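Local coordinates for protein endoglucanase EG-II (Hypocrea jecorina, PDB 3QR3) that probably hydrolyses internal beta-1,4-glucosidic bonds of cellulose, as an endoglucanase whose catalytic domain is a family 5 glycoside hydrolase TIM barrel, at residues S176-L181 and N213-V218; W248-N253 and N283-L288. All coordinates share one frame; numbering follows the deposited sequence.

Interaction 1 of 2, residues S176-L181 and N213-V218; sequences SQFISL and NLIFDV
Residues Ile179-Leu181 and Leu214-Phe216 pair in parallel register, joined by four backbone hydrogen bonds that run from Ile179 N to Asn213 O (2.9 Å) as far as Asp217 N to Leu181 O (3.0 Å), while the short strand axes diverge by 51°. Ile179, Leu181, Leu214 and Phe216 share one face. There Ile179 and Leu214 lie side by side, and Leu181 CD1 reaches both Leu214 CB (4.0 Å) and Phe216 CE1 (3.9 Å); helix 155-171 packs on Ile179 and Leu181. Ser180 and Ile215 occupy the other face. Ser180 OG donates to Asp217 OD2 at 2.8 Å, meeting the anti side of the carboxylate 26° out of its plane. Trp143 NE1 also bonds to Ser180 OG, and Thr259 OG1 holds Asp217 OD1, so both carboxylate oxygens are engaged. At the start of the pairing, Phe178 CD1 lies 3.7 Å from Ile215 CG1, and Phe178 CE1 approaches Asn213 OD1 (3.3 Å) with ring and amide planes 73° apart. The two strands, connected through the short helix 197-201, form a beta-alpha-beta unit of the TIM barrel, with the preceding helix 155-171 packed on their outer face.

Interaction 2 of 2, residues W248-N253 and N283-L288; sequences WLRQNN and NSDVYL. With SO4 (sulfate ion), chain K.
Leu249 and Arg250, in the last turn of helix 238-251, pack against the turn that leads into strand 287-296, a helix-to-strand contact on the outside of the TIM barrel. The tight part is apolar. Leu249 CB sits 3.7 Å from Val286 CB, and its CD1 continues past the valine to Tyr287 CE1 at 3.8 Å, the two side chains crossing at about a right angle. Val286 CG1 presses on the helix backbone itself, 3.6 Å from Arg250 CA. Tyr287 is held at its far end by a hydrogen bond from OH to Phe242 O, earlier in the same helix.

The exposed side is polar and is organised by one guanidinium group. With CG anti to the backbone N (chi1 -169°) and a bend at chi3 (-71°), Arg250 brings its flat end alongside Asp285 and grips it side-on: NE meets OD2 at 2.7 Å and NH2 meets OD1 at 2.9 Å, each on a syn lone pair. Guanidinium and carboxylate are nearly coplanar, 3° apart, and both bonds are nearly straight; the paired grip should hold the guanidinium against rotation. NH2 gives a second bond to Asn283 OD1, which receives it on a lone pair in its carbonyl plane, while Asn283 ND2 is tied to Tyr279 O.

Beyond Arg250 the helix closes in a Schellman motif at Asn253. Asn252 ND2 lies over one face of the Trp248 indole and bonds to Trp248 O, and Trp248 NE1 donates to a sulfate ion probably taken from the crystallisation liquor. Back at the arginine, a water accepts from Arg250 NH1 and donates to Asn283 OD1 at 2.7 Å.

In the fold
Interaction 1 comes first along the chain and closes before interaction 2 opens; their centres lie about 13 Å apart, on the same side of the chain's centre. Both reach the parallel barrel sheet, where strand 256-261 lies between strands 214-219 and 287-296. Interaction 1 is strand-to-strand pairing within the barrel wall, whereas interaction 2 seats the end of helix 238-251 beside the entry to strand 287-296. They meet on both sides of that wall: outside, the Phe216 ring packs on Trp248 and Leu249; inside, Ile215 and Phe178 touch Leu288. Strand 214-219, which leads into helix 238-251, thus contributes to the layer between wall and helices through Phe216 and to the barrel interior through Ile215.

Interaction 1 of 2, residues S176-L181 and N213-V218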
loop_
_atom_site.group_PDB
_atom_site.type_symbol
_atom_site.label_atom_id
_atom_site.label_comp_id
_atom_site.label_asym_id
_atom_site.label_seq_id
_atom_site.Cartn_x
_atom_site.Cartn_y
_atom_site.Cartn_z
ATOM N N SER A 176 4.158 -12.836 13.407
ATOM C CA SER A 176 3.812 -11.668 14.216
ATOM C C SER A 176 3.254 -10.509 13.386
ATOM O O SER A 176 2.660 -9.588 13.931
ATOM C CB SER A 176 5.041 -11.183 14.992
ATOM O OG SER A 176 5.998 -10.604 14.113
ATOM N N GLN A 177 3.447 -10.556 12.070
ATOM C CA GLN A 177 3.238 -9.380 11.228
ATOM C C GLN A 177 1.785 -9.159 10.821
ATOM O O GLN A 177 1.007 -10.106 10.739
ATOM C CB GLN A 177 4.095 -9.492 9.958
ATOM C CG GLN A 177 5.595 -9.360 10.184
ATOM C CD GLN A 177 6.277 -10.674 10.563
ATOM O OE1 GLN A 177 5.623 -11.669 10.876
ATOM N NE2 GLN A 177 7.603 -10.675 10.535
ATOM N N PHE A 178 1.430 -7.904 10.549
ATOM C CA PHE A 178 0.179 -7.589 9.860
ATOM C C PHE A 178 0.214 -8.099 8.421
ATOM O O PHE A 178 1.259 -8.052 7.752
ATOM C CB PHE A 178 -0.066 -6.070 9.815
ATOM C CG PHE A 178 -0.419 -5.451 11.146
ATOM C CD1 PHE A 178 -1.597 -5.792 11.802
ATOM C CD2 PHE A 178 0.417 -4.497 11.721
ATOM C CE1 PHE A 178 -1.929 -5.207 13.008
ATOM C CE2 PHE A 178 0.094 -3.908 12.935
ATOM C CZ PHE A 178 -1.080 -4.254 13.577
ATOM N N ILE A 179 -0.936 -8.548 7.932
ATOM C CA ILE A 179 -1.078 -8.960 6.542
ATOM C C ILE A 179 -2.331 -8.297 5.960
ATOM O O ILE A 179 -3.386 -8.329 6.573
ATOM C CB ILE A 179 -1.198 -10.494 6.405
ATOM C CG1 ILE A 179 0.020 -11.190 7.013
ATOM C CG2 ILE A 179 -1.337 -10.894 4.941
ATOM C CD1 ILE A 179 -0.099 -12.720 7.024
ATOM N N SER A 180 -2.203 -7.680 4.787
ATOM C CA SER A 180 -3.333 -7.047 4.111
ATOM C C SER A 180 -4.199 -8.051 3.373
ATOM O O SER A 180 -3.682 -8.984 2.757
ATOM C CB SER A 180 -2.830 -6.053 3.064
ATOM O OG SER A 180 -2.209 -4.938 3.663
ATOM N N LEU A 181 -5.514 -7.840 3.413
ATOM C CA LEU A 181 -6.448 -8.594 2.580
ATOM C C LEU A 181 -7.099 -7.635 1.572
ATOM O O LEU A 181 -7.978 -6.854 1.935
ATOM C CB LEU A 181 -7.522 -9.263 3.454
ATOM C CG LEU A 181 -7.028 -10.111 4.634
ATOM C CD1 LEU A 181 -8.191 -10.681 5.435
ATOM C CD2 LEU A 181 -6.099 -11.237 4.150
ATOM N N ASN A 213 -4.453 -10.101 13.198
ATOM C CA ASN A 213 -3.503 -9.354 12.370
ATOM C C ASN A 213 -3.733 -9.452 10.864
ATOM O O ASN A 213 -2.838 -9.175 10.058
ATOM C CB ASN A 213 -2.069 -9.729 12.750
ATOM C CG ASN A 213 -1.663 -9.150 14.097
ATOM O OD1 ASN A 213 -2.214 -8.139 14.542
ATOM N ND2 ASN A 213 -0.711 -9.798 14.757
ATOM N N LEU A 214 -4.947 -9.831 10.487
ATOM C CA LEU A 214 -5.332 -9.883 9.090
ATOM C C LEU A 214 -6.244 -8.697 8.891
ATOM O O LEU A 214 -7.363 -8.666 9.401
ATOM C CB LEU A 214 -6.049 -11.201 8.761
ATOM C CG LEU A 214 -5.267 -12.491 9.020
ATOM C CD1 LEU A 214 -6.075 -13.723 8.585
ATOM C CD2 LEU A 214 -3.903 -12.483 8.325
ATOM N N ILE A 215 -5.743 -7.701 8.167
ATOM C CA ILE A 215 -6.384 -6.403 8.108
ATOM C C ILE A 215 -6.927 -6.163 6.716
ATOM O O ILE A 215 -6.226 -6.391 5.736
ATOM C CB ILE A 215 -5.360 -5.298 8.453
ATOM C CG1 ILE A 215 -4.630 -5.640 9.764
ATOM C CG2 ILE A 215 -6.034 -3.915 8.492
ATOM C CD1 ILE A 215 -5.566 -5.764 10.987
ATOM N N PHE A 216 -8.175 -5.711 6.618
ATOM C CA PHE A 216 -8.729 -5.411 5.305
ATOM C C PHE A 216 -8.035 -4.180 4.723
ATOM O O PHE A 216 -7.859 -3.180 5.402
ATOM C CB PHE A 216 -10.245 -5.229 5.369
ATOM C CG PHE A 216 -10.988 -6.486 5.799
ATOM C CD1 PHE A 216 -10.930 -7.645 5.029
ATOM C CD2 PHE A 216 -11.738 -6.497 6.960
ATOM C CE1 PHE A 216 -11.612 -8.801 5.418
ATOM C CE2 PHE A 216 -12.425 -7.640 7.358
ATOM C CZ PHE A 216 -12.364 -8.799 6.583
ATOM N N ASP A 217 -7.633 -4.267 3.462
ATOM C CA ASP A 217 -6.827 -3.209 2.835
ATOM C C ASP A 217 -7.681 -2.526 1.770
ATOM O O ASP A 217 -8.011 -3.145 0.763
ATOM C CB ASP A 217 -5.600 -3.868 2.180
ATOM C CG ASP A 217 -4.534 -2.880 1.757
ATOM O OD1 ASP A 217 -4.891 -1.751 1.360
ATOM O OD2 ASP A 217 -3.332 -3.250 1.802
ATOM N N VAL A 218 -8.052 -1.264 1.983
ATOM C CA VAL A 218 -8.845 -0.543 0.982
ATOM C C VAL A 218 -8.140 0.698 0.446
ATOM O O VAL A 218 -7.213 1.204 1.069
ATOM C CB VAL A 218 -10.233 -0.135 1.516
ATOM C CG1 VAL A 218 -11.098 -1.377 1.780
ATOM C CG2 VAL A 218 -10.100 0.717 2.764
#

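Interaction 2 of 2, residues W248-N253 and N283-L288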
loop_
_atom_site.group_PDB
_atom_site.type_symbol
_atom_site.label_atom_id
_atom_site.label_comp_id
_atom_site.label_asym_id
_atom_site.label_seq_id
_atom_site.Cartn_x
_atom_site.Cartn_y
_atom_site.Cartn_z
ATOM N N TRP A 248 -19.834 -1.802 9.429
ATOM C CA TRP A 248 -19.585 -3.202 9.107
ATOM C C TRP A 248 -18.380 -3.753 9.880
ATOM O O TRP A 248 -18.451 -4.819 10.496
ATOM C CB TRP A 248 -19.380 -3.387 7.598
ATOM C CG TRP A 248 -19.204 -4.825 7.231
ATOM C CD1 TRP A 248 -20.192 -5.729 6.978
ATOM C CD2 TRP A 248 -17.966 -5.536 7.109
ATOM N NE1 TRP A 248 -19.648 -6.958 6.699
ATOM C CE2 TRP A 248 -18.283 -6.867 6.774
ATOM C CE3 TRP A 248 -16.622 -5.175 7.246
ATOM C CZ2 TRP A 248 -17.305 -7.841 6.572
ATOM C CZ3 TRP A 248 -15.651 -6.146 7.048
ATOM C CH2 TRP A 248 -15.999 -7.462 6.711
ATOM N N LEU A 249 -17.278 -3.016 9.848
ATOM C CA LEU A 249 -16.079 -3.419 10.565
ATOM C C LEU A 249 -16.346 -3.592 12.049
ATOM O O LEU A 249 -15.863 -4.536 12.679
ATOM C CB LEU A 249 -14.980 -2.373 10.374
ATOM C CG LEU A 249 -14.340 -2.313 8.979
ATOM C CD1 LEU A 249 -13.427 -1.102 8.868
ATOM C CD2 LEU A 249 -13.576 -3.599 8.681
ATOM N N ARG A 250 -17.101 -2.657 12.616
ATOM C CA ARG A 250 -17.267 -2.612 14.059
ATOM C C ARG A 250 -18.156 -3.762 14.517
ATOM O O ARG A 250 -17.876 -4.415 15.524
ATOM C CB ARG A 250 -17.843 -1.257 14.490
ATOM C CG ARG A 250 -17.807 -1.014 15.987
ATOM C CD ARG A 250 -18.207 0.424 16.347
ATOM N NE ARG A 250 -17.175 1.373 15.943
ATOM C CZ ARG A 250 -17.345 2.335 15.040
ATOM N NH1 ARG A 250 -18.528 2.494 14.458
ATOM N NH2 ARG A 250 -16.332 3.147 14.729
ATOM N N GLN A 251 -19.229 -4.006 13.774
ATOM C CA GLN A 251 -20.108 -5.135 14.075
ATOM C C GLN A 251 -19.375 -6.462 13.977
ATOM O O GLN A 251 -19.703 -7.414 14.695
ATOM C CB GLN A 251 -21.307 -5.144 13.138
ATOM C CG GLN A 251 -22.297 -4.059 13.441
ATOM C CD GLN A 251 -23.312 -3.894 12.336
ATOM O OE1 GLN A 251 -24.373 -3.298 12.531
ATOM N NE2 GLN A 251 -22.994 -4.422 11.161
ATOM N N ASN A 252 -18.379 -6.527 13.097
ATOM C CA ASN A 252 -17.647 -7.774 12.884
ATOM C C ASN A 252 -16.342 -7.853 13.648
ATOM O O ASN A 252 -15.600 -8.828 13.511
ATOM C CB ASN A 252 -17.405 -8.021 11.397
ATOM C CG ASN A 252 -18.659 -8.439 10.681
ATOM O OD1 ASN A 252 -19.144 -9.558 10.864
ATOM N ND2 ASN A 252 -19.209 -7.541 9.876
ATOM N N ASN A 253 -16.077 -6.835 14.466
ATOM C CA ASN A 253 -14.841 -6.785 15.242
ATOM C C ASN A 253 -13.600 -6.977 14.371
ATOM O O ASN A 253 -12.650 -7.674 14.744
ATOM C CB ASN A 253 -14.856 -7.821 16.365
ATOM C CG ASN A 253 -13.795 -7.554 17.406
ATOM O OD1 ASN A 253 -13.446 -6.402 17.673
ATOM N ND2 ASN A 253 -13.278 -8.616 18.012
ATOM N N ASN A 283 -12.909 7.233 14.067
ATOM C CA ASN A 283 -13.274 5.821 14.022
ATOM C C ASN A 283 -12.036 4.943 14.064
ATOM O O ASN A 283 -11.898 3.999 13.277
ATOM C CB ASN A 283 -14.100 5.521 12.766
ATOM C CG ASN A 283 -15.495 6.112 12.837
ATOM O OD1 ASN A 283 -16.442 5.448 13.280
ATOM N ND2 ASN A 283 -15.630 7.373 12.423
ATOM N N SER A 284 -11.133 5.264 14.986
ATOM C CA SER A 284 -9.821 4.622 15.034
ATOM C C SER A 284 -9.869 3.259 15.685
ATOM O O SER A 284 -8.850 2.581 15.770
ATOM C CB SER A 284 -8.807 5.506 15.776
ATOM O OG SER A 284 -9.187 5.691 17.135
ATOM N N ASP A 285 -11.043 2.860 16.165
ATOM C CA ASP A 285 -11.202 1.493 16.653
ATOM C C ASP A 285 -11.239 0.501 15.481
ATOM O O ASP A 285 -10.745 -0.616 15.587
ATOM C CB ASP A 285 -12.444 1.344 17.553
ATOM C CG ASP A 285 -13.747 1.635 16.824
ATOM O OD1 ASP A 285 -13.809 2.607 16.046
ATOM O OD2 ASP A 285 -14.725 0.892 17.052
ATOM N N VAL A 286 -11.820 0.921 14.363
ATOM C CA VAL A 286 -11.888 0.057 13.177
ATOM C C VAL A 286 -10.887 0.432 12.072
ATOM O O VAL A 286 -10.495 -0.414 11.261
ATOM C CB VAL A 286 -13.324 -0.002 12.603
ATOM C CG1 VAL A 286 -14.287 -0.557 13.658
ATOM C CG2 VAL A 286 -13.778 1.376 12.147
ATOM N N TYR A 287 -10.473 1.694 12.025
ATOM C CA TYR A 287 -9.449 2.085 11.051
ATOM C C TYR A 287 -8.067 2.140 11.697
ATOM O O TYR A 287 -7.866 2.842 12.688
ATOM C CB TYR A 287 -9.802 3.409 10.368
ATOM C CG TYR A 287 -11.057 3.314 9.536
ATOM C CD1 TYR A 287 -11.119 2.450 8.450
ATOM C CD2 TYR A 287 -12.183 4.066 9.842
ATOM C CE1 TYR A 287 -12.260 2.343 7.684
ATOM C CE2 TYR A 287 -13.341 3.960 9.083
ATOM C CZ TYR A 287 -13.369 3.088 8.005
ATOM O OH TYR A 287 -14.499 2.969 7.232
ATOM N N LEU A 288 -7.126 1.380 11.138
ATOM C CA LEU A 288 -5.772 1.288 11.684
ATOM C C LEU A 288 -4.856 2.385 11.162
ATOM O O LEU A 288 -3.833 2.687 11.767
ATOM C CB LEU A 288 -5.145 -0.074 11.360
ATOM C CG LEU A 288 -5.294 -1.152 12.429
ATOM C CD1 LEU A 288 -4.651 -2.460 11.965
ATOM C CD2 LEU A 288 -4.676 -0.685 13.732
HETATM S S SO4 K . -19.947 -10.884 6.215
HETATM O O1 SO4 K . -19.005 -10.717 5.123
HETATM O O2 SO4 K . -20.811 -12.026 5.931
HETATM O O3 SO4 K . -19.196 -11.126 7.451
HETATM O O4 SO4 K . -20.758 -9.671 6.319
HETATM O O HOH W 1 -18.990 4.792 12.759
#